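Local coordinates for protein SAHS4 (Ramazzottius varieornatus, PDB 5Z4G) that probably acts as a secreted molecular shield during water loss, has a fold of the fatty-acid-binding-protein kind and binds zinc ions, at residues Trp24-Ser30 and Lys60-Trp66; Asp32-Trp38 and Tyr55-Lys60; Gln128-Val132 and Thr144-Asn148; Gly138-Gln143 and Arg154-Lys158. One frame throughout, in Å; residues are numbered along the deposited sequence.

Interaction 1 of 4, residues Trp24-Ser30 and Lys60-Trp66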
# COMPACT_ATOMS: atom_id res chain seq x y z
N TRP A 24 11.10 -3.36 3.33
CA TRP A 24 9.63 -3.32 3.38
C TRP A 24 9.01 -4.68 3.73
O TRP A 24 7.83 -4.74 4.07
CB TRP A 24 9.05 -2.78 2.06
CG TRP A 24 9.70 -3.35 0.85
CD1 TRP A 24 10.79 -2.84 0.19
CD2 TRP A 24 9.32 -4.54 0.15
NE1 TRP A 24 11.12 -3.64 -0.87
CE2 TRP A 24 10.22 -4.68 -0.94
CE3 TRP A 24 8.29 -5.48 0.31
CZ2 TRP A 24 10.15 -5.75 -1.84
CZ3 TRP A 24 8.20 -6.54 -0.60
CH2 TRP A 24 9.13 -6.67 -1.66
N LEU A 25 9.80 -5.75 3.62
CA LEU A 25 9.34 -7.06 4.10
C LEU A 25 9.14 -7.04 5.61
O LEU A 25 10.00 -6.55 6.36
CB LEU A 25 10.30 -8.19 3.69
CG LEU A 25 10.43 -8.52 2.20
CD1 LEU A 25 11.63 -9.42 1.98
CD2 LEU A 25 9.17 -9.17 1.62
N GLY A 26 8.01 -7.57 6.05
CA GLY A 26 7.64 -7.52 7.47
C GLY A 26 6.19 -7.13 7.66
O GLY A 26 5.44 -7.01 6.67
N LYS A 27 5.80 -6.95 8.92
CA LYS A 27 4.45 -6.52 9.26
C LYS A 27 4.50 -5.12 9.86
O LYS A 27 5.42 -4.79 10.60
CB LYS A 27 3.77 -7.50 10.21
CG LYS A 27 2.26 -7.34 10.26
CD LYS A 27 1.64 -8.33 11.21
CE LYS A 27 0.13 -8.30 11.09
NZ LYS A 27 -0.51 -9.36 11.92
N TRP A 28 3.50 -4.31 9.52
CA TRP A 28 3.53 -2.87 9.76
C TRP A 28 2.18 -2.40 10.29
O TRP A 28 1.14 -2.84 9.81
CB TRP A 28 3.83 -2.15 8.44
CG TRP A 28 5.13 -2.58 7.81
CD1 TRP A 28 5.30 -3.52 6.81
CD2 TRP A 28 6.43 -2.12 8.16
NE1 TRP A 28 6.64 -3.65 6.52
CE2 TRP A 28 7.36 -2.79 7.32
CE3 TRP A 28 6.91 -1.16 9.08
CZ2 TRP A 28 8.75 -2.54 7.38
CZ3 TRP A 28 8.29 -0.92 9.15
CH2 TRP A 28 9.20 -1.61 8.31
N GLU A 29 2.22 -1.49 11.27
CA GLU A 29 1.00 -0.89 11.82
C GLU A 29 1.02 0.61 11.57
O GLU A 29 2.01 1.28 11.89
CB GLU A 29 0.89 -1.18 13.32
CG GLU A 29 -0.29 -0.50 13.99
CD GLU A 29 -0.21 -0.56 15.51
OE1 GLU A 29 -0.64 0.41 16.17
OE2 GLU A 29 0.28 -1.57 16.04
N SER A 30 -0.06 1.14 11.00
CA SER A 30 -0.15 2.58 10.74
C SER A 30 -0.04 3.36 12.06
O SER A 30 -0.60 2.95 13.09
CB SER A 30 -1.45 2.92 10.01
OG SER A 30 -2.59 2.56 10.76
N LYS A 60 -6.92 1.40 12.72
CA LYS A 60 -5.57 1.02 12.29
C LYS A 60 -5.58 0.25 10.98
O LYS A 60 -6.54 -0.46 10.66
CB LYS A 60 -4.88 0.18 13.38
CG LYS A 60 -4.60 0.95 14.67
CD LYS A 60 -3.49 1.96 14.47
CE LYS A 60 -2.99 2.49 15.79
NZ LYS A 60 -1.88 3.46 15.57
N THR A 61 -4.49 0.39 10.23
CA THR A 61 -4.19 -0.46 9.10
C THR A 61 -3.00 -1.32 9.47
O THR A 61 -1.98 -0.81 9.97
CB THR A 61 -3.81 0.38 7.85
OG1 THR A 61 -4.87 1.27 7.51
CG2 THR A 61 -3.48 -0.50 6.64
N LEU A 62 -3.13 -2.62 9.23
CA LEU A 62 -2.01 -3.54 9.31
C LEU A 62 -1.61 -3.95 7.90
O LEU A 62 -2.46 -4.32 7.08
CB LEU A 62 -2.35 -4.77 10.16
CG LEU A 62 -2.83 -4.50 11.59
CD1 LEU A 62 -3.07 -5.81 12.32
CD2 LEU A 62 -1.87 -3.61 12.37
N LEU A 63 -0.32 -3.90 7.62
CA LEU A 63 0.19 -4.26 6.32
C LEU A 63 1.28 -5.31 6.49
O LEU A 63 2.16 -5.15 7.33
CB LEU A 63 0.74 -2.99 5.67
CG LEU A 63 1.51 -3.02 4.37
CD1 LEU A 63 0.65 -3.60 3.27
CD2 LEU A 63 1.86 -1.57 4.08
N LYS A 64 1.21 -6.39 5.72
CA LYS A 64 2.24 -7.43 5.81
C LYS A 64 2.72 -7.82 4.42
O LYS A 64 1.91 -8.12 3.55
CB LYS A 64 1.71 -8.67 6.57
CG LYS A 64 2.79 -9.70 6.88
CD LYS A 64 2.36 -10.68 7.96
CE LYS A 64 1.71 -11.92 7.38
NZ LYS A 64 1.94 -13.09 8.28
N TYR A 65 4.04 -7.80 4.24
CA TYR A 65 4.69 -8.29 3.01
C TYR A 65 5.63 -9.41 3.39
O TYR A 65 6.39 -9.27 4.35
CB TYR A 65 5.52 -7.16 2.35
CG TYR A 65 4.71 -6.11 1.65
CD1 TYR A 65 4.21 -6.33 0.37
CD2 TYR A 65 4.48 -4.86 2.25
CE1 TYR A 65 3.48 -5.36 -0.30
CE2 TYR A 65 3.75 -3.88 1.59
CZ TYR A 65 3.24 -4.14 0.32
OH TYR A 65 2.50 -3.18 -0.32
N TRP A 66 5.59 -10.52 2.64
CA TRP A 66 6.51 -11.63 2.91
C TRP A 66 6.84 -12.42 1.65
O TRP A 66 6.13 -12.33 0.64
CB TRP A 66 6.00 -12.53 4.05
CG TRP A 66 4.85 -13.46 3.75
CD1 TRP A 66 4.93 -14.81 3.51
CD2 TRP A 66 3.46 -13.14 3.76
NE1 TRP A 66 3.67 -15.34 3.32
CE2 TRP A 66 2.75 -14.34 3.49
CE3 TRP A 66 2.73 -11.95 3.95
CZ2 TRP A 66 1.35 -14.39 3.40
CZ3 TRP A 66 1.33 -12.00 3.86
CH2 TRP A 66 0.66 -13.21 3.59

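Interaction 2 of 4, residues Asp32-Trp38 and Tyr55-Lys60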
# COMPACT_ATOMS: atom_id res chain seq x y z
N ASP A 32 -0.67 6.53 14.67
CA ASP A 32 -1.87 7.31 14.99
C ASP A 32 -2.02 8.53 14.08
O ASP A 32 -1.03 9.18 13.76
CB ASP A 32 -1.85 7.75 16.46
CG ASP A 32 -2.28 6.63 17.42
OD1 ASP A 32 -2.54 5.49 16.99
OD2 ASP A 32 -2.36 6.91 18.63
N GLY A 33 -3.25 8.80 13.66
CA GLY A 33 -3.54 9.98 12.86
C GLY A 33 -3.70 9.69 11.39
O GLY A 33 -3.67 8.53 10.96
N THR A 34 -3.90 10.76 10.63
CA THR A 34 -4.14 10.70 9.19
C THR A 34 -2.85 10.95 8.42
O THR A 34 -1.93 11.56 8.95
CB THR A 34 -5.20 11.74 8.76
OG1 THR A 34 -4.86 13.03 9.29
CG2 THR A 34 -6.58 11.33 9.26
N PRO A 35 -2.77 10.46 7.16
CA PRO A 35 -1.57 10.70 6.36
C PRO A 35 -1.26 12.19 6.20
O PRO A 35 -2.18 13.02 6.25
CB PRO A 35 -1.95 10.11 5.00
CG PRO A 35 -2.87 9.00 5.36
CD PRO A 35 -3.72 9.58 6.45
N GLU A 36 0.02 12.52 6.07
CA GLU A 36 0.44 13.87 5.70
C GLU A 36 -0.23 14.27 4.39
O GLU A 36 -0.27 13.47 3.44
CB GLU A 36 1.96 13.95 5.56
CG GLU A 36 2.66 14.77 6.63
CD GLU A 36 4.06 15.22 6.22
OE1 GLU A 36 4.97 15.15 7.08
OE2 GLU A 36 4.25 15.62 5.06
N ASN A 37 -0.78 15.48 4.36
CA ASN A 37 -1.49 16.03 3.19
C ASN A 37 -2.80 15.27 2.83
O ASN A 37 -3.28 15.37 1.69
CB ASN A 37 -0.54 16.14 1.99
CG ASN A 37 -0.91 17.26 1.04
OD1 ASN A 37 -1.40 18.31 1.46
ND2 ASN A 37 -0.65 17.06 -0.24
N TRP A 38 -3.36 14.55 3.79
CA TRP A 38 -4.58 13.75 3.58
C TRP A 38 -5.76 14.54 3.03
O TRP A 38 -6.43 14.06 2.10
CB TRP A 38 -4.98 13.02 4.86
CG TRP A 38 -6.13 12.05 4.71
CD1 TRP A 38 -7.32 12.09 5.36
CD2 TRP A 38 -6.17 10.88 3.87
NE1 TRP A 38 -8.11 11.03 4.99
CE2 TRP A 38 -7.43 10.27 4.08
CE3 TRP A 38 -5.27 10.30 2.96
CZ2 TRP A 38 -7.82 9.10 3.40
CZ3 TRP A 38 -5.66 9.13 2.28
CH2 TRP A 38 -6.92 8.54 2.52
N TYR A 55 -9.42 5.41 7.06
CA TYR A 55 -8.18 6.10 7.41
C TYR A 55 -8.40 7.26 8.39
O TYR A 55 -7.44 7.86 8.87
CB TYR A 55 -7.45 6.55 6.13
CG TYR A 55 -7.23 5.41 5.16
CD1 TYR A 55 -6.19 4.49 5.34
CD2 TYR A 55 -8.08 5.23 4.06
CE1 TYR A 55 -6.00 3.44 4.46
CE2 TYR A 55 -7.90 4.18 3.17
CZ TYR A 55 -6.85 3.29 3.37
OH TYR A 55 -6.67 2.25 2.49
N ASN A 56 -9.67 7.55 8.68
CA ASN A 56 -10.04 8.55 9.68
C ASN A 56 -10.40 7.88 11.01
O ASN A 56 -10.99 6.79 11.03
CB ASN A 56 -11.21 9.41 9.18
CG ASN A 56 -10.78 10.40 8.10
OD1 ASN A 56 -11.26 10.34 6.97
ND2 ASN A 56 -9.89 11.32 8.45
N GLY A 57 -10.04 8.53 12.11
CA GLY A 57 -10.36 8.05 13.46
C GLY A 57 -9.31 7.12 14.05
O GLY A 57 -8.14 7.17 13.69
N LYS A 58 -9.76 6.26 14.96
CA LYS A 58 -8.88 5.31 15.66
C LYS A 58 -8.52 4.07 14.83
O LYS A 58 -7.71 3.26 15.28
CB LYS A 58 -9.49 4.90 17.01
CG LYS A 58 -9.27 5.91 18.12
CD LYS A 58 -9.66 5.36 19.49
CE LYS A 58 -11.10 5.67 19.85
NZ LYS A 58 -11.42 5.28 21.25
N GLN A 59 -9.11 3.94 13.64
CA GLN A 59 -8.94 2.76 12.79
C GLN A 59 -7.49 2.54 12.33
O GLN A 59 -6.91 3.37 11.64
CB GLN A 59 -9.89 2.82 11.58
CG GLN A 59 -9.85 1.58 10.69
CD GLN A 59 -10.28 0.32 11.42
OE1 GLN A 59 -11.43 0.21 11.87
NE2 GLN A 59 -9.37 -0.63 11.56
N LYS A 60 -6.92 1.40 12.72
CA LYS A 60 -5.57 1.02 12.29
C LYS A 60 -5.58 0.25 10.98
O LYS A 60 -6.54 -0.46 10.66
CB LYS A 60 -4.88 0.18 13.38
CG LYS A 60 -4.60 0.95 14.67
CD LYS A 60 -3.49 1.96 14.47
CE LYS A 60 -2.99 2.49 15.79
NZ LYS A 60 -1.88 3.46 15.57
O HOH W 1 -4.78 7.25 8.80

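Interaction 3 of 4, residues Gln128-Val132 and Thr144-Asn148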
# COMPACT_ATOMS: atom_id res chain seq x y z
N GLN A 128 -8.13 6.86 -13.59
CA GLN A 128 -7.29 7.38 -12.51
C GLN A 128 -6.12 6.46 -12.17
O GLN A 128 -6.32 5.27 -11.91
CB GLN A 128 -8.15 7.64 -11.27
CG GLN A 128 -7.46 8.38 -10.13
CD GLN A 128 -8.35 8.60 -8.93
OE1 GLN A 128 -9.57 8.39 -8.97
NE2 GLN A 128 -7.74 9.04 -7.84
N GLU A 129 -4.92 7.01 -12.19
CA GLU A 129 -3.73 6.25 -11.81
C GLU A 129 -3.13 6.77 -10.52
O GLU A 129 -3.22 7.96 -10.20
CB GLU A 129 -2.70 6.19 -12.95
CG GLU A 129 -2.06 7.52 -13.31
CD GLU A 129 -0.95 7.41 -14.34
OE1 GLU A 129 -0.72 8.42 -15.05
OE2 GLU A 129 -0.30 6.35 -14.45
N THR A 130 -2.53 5.84 -9.77
CA THR A 130 -1.89 6.13 -8.49
C THR A 130 -0.54 5.44 -8.51
O THR A 130 -0.41 4.32 -9.04
CB THR A 130 -2.74 5.62 -7.29
OG1 THR A 130 -4.03 6.23 -7.34
CG2 THR A 130 -2.11 5.95 -5.93
N ILE A 131 0.48 6.11 -7.98
CA ILE A 131 1.76 5.45 -7.70
C ILE A 131 2.00 5.48 -6.20
O ILE A 131 1.85 6.53 -5.56
CB ILE A 131 2.95 6.02 -8.51
CG1 ILE A 131 2.70 5.79 -10.02
CG2 ILE A 131 4.26 5.35 -8.09
CD1 ILE A 131 3.71 6.42 -10.95
N VAL A 132 2.35 4.33 -5.65
CA VAL A 132 2.61 4.16 -4.22
C VAL A 132 4.05 3.69 -4.07
O VAL A 132 4.49 2.79 -4.79
CB VAL A 132 1.62 3.14 -3.58
CG1 VAL A 132 1.75 3.14 -2.05
CG2 VAL A 132 0.18 3.42 -3.97
N THR A 144 4.31 6.52 0.45
CA THR A 144 4.02 7.75 -0.26
C THR A 144 3.07 7.38 -1.39
O THR A 144 3.29 6.39 -2.07
CB THR A 144 5.34 8.38 -0.78
OG1 THR A 144 6.23 8.59 0.32
CG2 THR A 144 5.12 9.72 -1.46
N PHE A 145 2.01 8.15 -1.59
CA PHE A 145 1.05 7.86 -2.65
C PHE A 145 0.67 9.12 -3.40
O PHE A 145 0.36 10.14 -2.78
CB PHE A 145 -0.19 7.12 -2.12
CG PHE A 145 -0.70 7.62 -0.80
CD1 PHE A 145 -0.21 7.08 0.40
CD2 PHE A 145 -1.69 8.59 -0.74
CE1 PHE A 145 -0.68 7.53 1.62
CE2 PHE A 145 -2.16 9.04 0.48
CZ PHE A 145 -1.66 8.51 1.66
N THR A 146 0.71 9.04 -4.73
CA THR A 146 0.41 10.19 -5.58
C THR A 146 -0.68 9.82 -6.56
O THR A 146 -0.59 8.78 -7.22
CB THR A 146 1.67 10.67 -6.33
OG1 THR A 146 2.70 10.94 -5.38
CG2 THR A 146 1.38 11.94 -7.17
N SER A 147 -1.70 10.67 -6.66
CA SER A 147 -2.77 10.47 -7.63
C SER A 147 -3.34 11.82 -8.03
O SER A 147 -3.55 12.68 -7.17
CB SER A 147 -3.88 9.58 -7.06
OG SER A 147 -4.81 9.25 -8.07
N ASN A 148 -3.57 12.01 -9.33
CA ASN A 148 -4.11 13.27 -9.87
C ASN A 148 -3.28 14.47 -9.40
O ASN A 148 -3.82 15.56 -9.11
CB ASN A 148 -5.59 13.45 -9.49
CG ASN A 148 -6.52 12.49 -10.22
OD1 ASN A 148 -6.15 11.85 -11.20
ND2 ASN A 148 -7.75 12.40 -9.73
O HOH W 2 -4.54 9.76 -12.29
O HOH W 3 4.09 8.27 -4.57

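Interaction 4 of 4, residues Gly138-Gln143 and Arg154-Lys158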
# COMPACT_ATOMS: atom_id res chain seq x y z
N GLY A 138 14.90 -0.03 9.04
CA GLY A 138 14.69 -0.59 10.36
C GLY A 138 13.21 -0.70 10.68
O GLY A 138 12.43 -1.26 9.89
N ASP A 139 12.81 -0.11 11.80
CA ASP A 139 11.45 -0.26 12.33
C ASP A 139 10.43 0.71 11.72
O ASP A 139 9.27 0.70 12.13
CB ASP A 139 11.44 -0.10 13.86
CG ASP A 139 12.27 -1.15 14.59
OD1 ASP A 139 12.55 -2.22 14.03
OD2 ASP A 139 12.61 -0.89 15.76
N ASP A 140 10.84 1.54 10.76
CA ASP A 140 9.97 2.59 10.21
C ASP A 140 9.74 2.45 8.71
O ASP A 140 10.68 2.20 7.95
CB ASP A 140 10.58 3.96 10.50
CG ASP A 140 10.78 4.18 11.98
OD1 ASP A 140 9.78 4.15 12.72
OD2 ASP A 140 11.94 4.35 12.40
N LEU A 141 8.48 2.60 8.30
CA LEU A 141 8.12 2.58 6.89
C LEU A 141 7.34 3.83 6.52
O LEU A 141 6.41 4.23 7.23
CB LEU A 141 7.31 1.32 6.54
CG LEU A 141 6.95 1.10 5.06
CD1 LEU A 141 7.01 -0.39 4.72
CD2 LEU A 141 5.60 1.70 4.71
N GLU A 142 7.75 4.46 5.41
CA GLU A 142 7.01 5.57 4.82
C GLU A 142 6.33 5.09 3.54
O GLU A 142 6.99 4.55 2.65
CB GLU A 142 7.94 6.76 4.52
CG GLU A 142 7.22 8.07 4.15
CD GLU A 142 8.14 9.26 3.89
OE1 GLU A 142 7.71 10.22 3.21
OE2 GLU A 142 9.31 9.27 4.35
N GLN A 143 5.02 5.27 3.47
CA GLN A 143 4.22 4.94 2.29
C GLN A 143 3.79 6.26 1.64
O GLN A 143 3.04 7.03 2.22
CB GLN A 143 3.00 4.11 2.71
CG GLN A 143 2.04 3.74 1.58
CD GLN A 143 0.71 3.20 2.09
OE1 GLN A 143 0.18 3.67 3.10
NE2 GLN A 143 0.14 2.24 1.37
N ARG A 154 2.01 8.32 4.45
CA ARG A 154 1.62 7.64 5.68
C ARG A 154 2.78 6.88 6.28
O ARG A 154 3.57 6.26 5.55
CB ARG A 154 0.48 6.68 5.40
CG ARG A 154 -0.31 6.33 6.62
CD ARG A 154 -1.40 5.38 6.24
NE ARG A 154 -2.41 5.33 7.28
CZ ARG A 154 -3.29 4.35 7.41
NH1 ARG A 154 -3.25 3.31 6.58
NH2 ARG A 154 -4.19 4.39 8.39
N TRP A 155 2.88 6.92 7.61
CA TRP A 155 3.95 6.22 8.32
C TRP A 155 3.43 5.02 9.10
O TRP A 155 2.32 5.03 9.63
CB TRP A 155 4.70 7.17 9.25
CG TRP A 155 5.53 8.17 8.50
CD1 TRP A 155 6.85 8.07 8.18
CD2 TRP A 155 5.08 9.42 7.96
NE1 TRP A 155 7.26 9.17 7.47
CE2 TRP A 155 6.20 10.02 7.32
CE3 TRP A 155 3.85 10.10 7.95
CZ2 TRP A 155 6.12 11.27 6.69
CZ3 TRP A 155 3.77 11.34 7.31
CH2 TRP A 155 4.90 11.91 6.69
N TYR A 156 4.28 3.98 9.14
CA TYR A 156 3.98 2.73 9.83
C TYR A 156 5.16 2.35 10.71
O TYR A 156 6.30 2.70 10.40
CB TYR A 156 3.77 1.58 8.83
CG TYR A 156 2.60 1.73 7.88
CD1 TYR A 156 2.66 2.62 6.79
CD2 TYR A 156 1.45 0.96 8.05
CE1 TYR A 156 1.59 2.76 5.94
CE2 TYR A 156 0.36 1.10 7.19
CZ TYR A 156 0.45 1.99 6.12
OH TYR A 156 -0.59 2.16 5.23
N LYS A 157 4.87 1.61 11.78
CA LYS A 157 5.88 1.03 12.67
C LYS A 157 5.89 -0.47 12.48
O LYS A 157 4.82 -1.08 12.35
CB LYS A 157 5.57 1.35 14.14
CG LYS A 157 5.77 2.80 14.55
CD LYS A 157 7.22 3.28 14.48
CE LYS A 157 8.11 2.76 15.59
NZ LYS A 157 9.46 3.40 15.54
N LYS A 158 7.08 -1.07 12.49
CA LYS A 158 7.20 -2.52 12.37
C LYS A 158 6.66 -3.20 13.61
O LYS A 158 6.89 -2.75 14.74
CB LYS A 158 8.65 -2.95 12.14
CG LYS A 158 8.80 -4.40 11.72
CD LYS A 158 10.25 -4.77 11.51
CE LYS A 158 10.75 -4.32 10.15
NZ LYS A 158 12.10 -4.88 9.88
O HOH W 4 12.90 -3.12 7.85
O HOH W 5 7.30 4.96 11.69

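Interaction 1 of 4, residues Trp24-Ser30 and Lys60-Trp66
Strands 26-30 and 62-66, joined by the helical insertion of a barrel resembling fatty-acid-binding proteins, illustrate how one antiparallel pairing serves two sheet faces. Trp-28 and Leu-63 form a hydrogen-bonded pair, as do Gly-26 and Tyr-65; Lys-27 and Lys-64 form a non-hydrogen-bonded pair between them. The bond from Trp-28 N to Leu-63 O is short, 2.7 Å, but bent to 137°.

On the buried face, Trp-24 turns the edge of its six-membered ring to the face of Tyr-65, centroids 5.5 Å apart and planes at 86°. Trp-24 CE3 makes the approach, 3.8 Å from Tyr-65 CB, which lies at the indole edge. The indole of Trp-28 ties back to the same residue: its NE1 donates to Trp-24 O at 2.9 Å. Tyr-65 OH hydrogen-bonds to a tetraethylene glycol that probably came from the crystallisation liquor.

At the far end, Ser-30 OG sits between its backbone N and carbonyl carbon (chi1 61°), where it accepts a nearly straight bond from Thr-61 N at 2.9 Å. Lys-60, bent at chi2, curls back so that NZ reaches Ser-30 O at 2.8 Å; its stronger charged partner is Asp-32. Glu-29 OE1 is a long, weak partner of Lys-60 NZ, and a doubtful one because the glutamate has two conformers.

Aromatic packing thus serves one end, hydroxyl and ammonium groups the other, while the Trp-28 indole N-H braces Trp-24 within its own segment.

Interaction 2 of 4, residues Asp32-Trp38 and Tyr55-Lys60
Trp-38 and Tyr-55 make the close-packed half of this contact between two loops, and a salt bridge and a water make the more open, polar half. Two indole carbons of Trp-38 meet the tyrosine: CZ2 lies 3.8 Å from Tyr-55 CB, and CH2 is equally near Tyr-55 CD2. The rings are oblique, with planes at 61°. Pro-35 CD rests over one indole face, 3.6 Å above its plane. Packing has a price here, since Trp-38 NE1 is buried with no polar partner in the model.

Between the two backbones lies a water, 2.7 Å from both Gly-33 O and Tyr-55 O. On the solvent side, at the exposed Asp-32, Lys-60 NZ meets OD1 of that aspartate at 2.6 Å, approaching on the anti side of the carboxylate and 23° out of its plane. Asp-32 CG stands beside its own backbone N, anti to the carbonyl carbon (chi1 -80°), which brings OD1 within the lysine's range.

The sixteen residues between the segments hold the rest of helix 38-44 and helix 49-52, so the contact brings together the two ends of the helical insertion. Behind it, Pro-35 and Trp-38 pack on Phe-145 of strand 140-147, while Tyr-55 lies against Arg-154 of strand 150-159.

Interaction 3 of 4, residues Gln128-Val132 and Thr144-Asn148
Ser-147 meets Gln-128, Glu-129 and Thr-130 at the open end of a beta hairpin, strands 128-137 and 140-147 of the barrel, and shows how one small hydroxyl can add a side-chain link between paired strands. Its CB lies 3.4 Å from Thr-130 OG1 and 3.6 Å from Glu-129 O. With the hydroxyl anti to the backbone N (chi1 -172°), the tip swings across to the neighbouring strand, and OG donates to Glu-129 O at 3.0 Å from 46° above the carbonyl plane. The same OG accepts from Gln-128 NE2 at 2.9 Å; this bond is nearly straight and lies close to the plane of the glutamine amide. One serine oxygen thus joins a main-chain carbonyl and a side-chain amide.

Gln-128 reaches it with an extended chain, its CG also passing near the serine hydroxyl. NE2 has a second acceptor in Ala-45 O, and Asn-148 ND2 donates to Ala-44 O, which links the hairpin end to the close of helix 38-44.

Ile-131 and Thr-146 form a hydrogen-bonded pair, their backbones exchanging two bonds. Beyond them Val-132 CG2 touches Phe-145 CB on the buried face, while the phenyl ring leads away to meet Phe-41 edge-to-face. At the hairpin's end, a water accepts from Glu-129 N at 2.8 Å and donates to Asn-148 OD1 at 2.9 Å.

Interaction 4 of 4, residues Gly138-Gln143 and Arg154-Lys158
Leu-141 pairs with Tyr-156, and Gln-143 with Arg-154, as antiparallel hydrogen-bonded pairs of a beta hairpin whose strand segments run at 156° to each other. Both pairs direct their side chains to the same face. Leu-141 and Tyr-156 lie side by side there, with CD2 of the leucine 3.7 Å from CD1 of the ring.

Two residues further, the extended Gln-143 (CG anti to N, chi1 178°) brings OE1 to the ring edge, where Tyr-156 OH donates to it at 2.7 Å from 42° above the amide carbonyl plane. The phenol oxygen in turn receives a longer bond from Arg-154 NH1, at 3.2 Å. Gln-143 NE2 continues the relay to Tyr-134 OH, and Arg-154 NH1 finds its stronger partner in Thr-61 OG1.

The other face is more exposed, and probably more mobile, since Lys-157 and Trp-155 each have two conformers. Asp-140 OD1 is met on its syn side by Lys-157 NZ at 2.9 Å, a pairing left uncertain by the lysine's alternate conformer. A water donates to both Asp-140 OD1 and Tyr-156 O, 2.8 Å from each.

The chemistry implies a polar chain, arginine to phenol to amide, that probably helps orient the Gln-143 amide and Tyr-156 hydroxyl.

Overall arrangement
Along the chain, interaction 2 falls within the span bridged by interaction 1, and interactions 3 and 4 follow with alternating segments that share strand 140-147. Interactions 1 and 4 are neighbours, centres about 8 Å apart, because strand 26-30 pairs with strand 150-159 and so joins the first and last strands in one sheet. Thr-61 OG1 and Arg-154 NH1 link them on the inner side. Interactions 1 and 3 lie on opposite sides of the chain's centre, about 19 Å apart. Interaction 2 connects the helical insertion to both hairpin contacts through Pro-35. Interactions 1, 3 and 4 thus pair strands of one antiparallel sheet, while interaction 2 places the helical insertion beside it, the plan expected of a fatty-acid-binding-protein-like barrel.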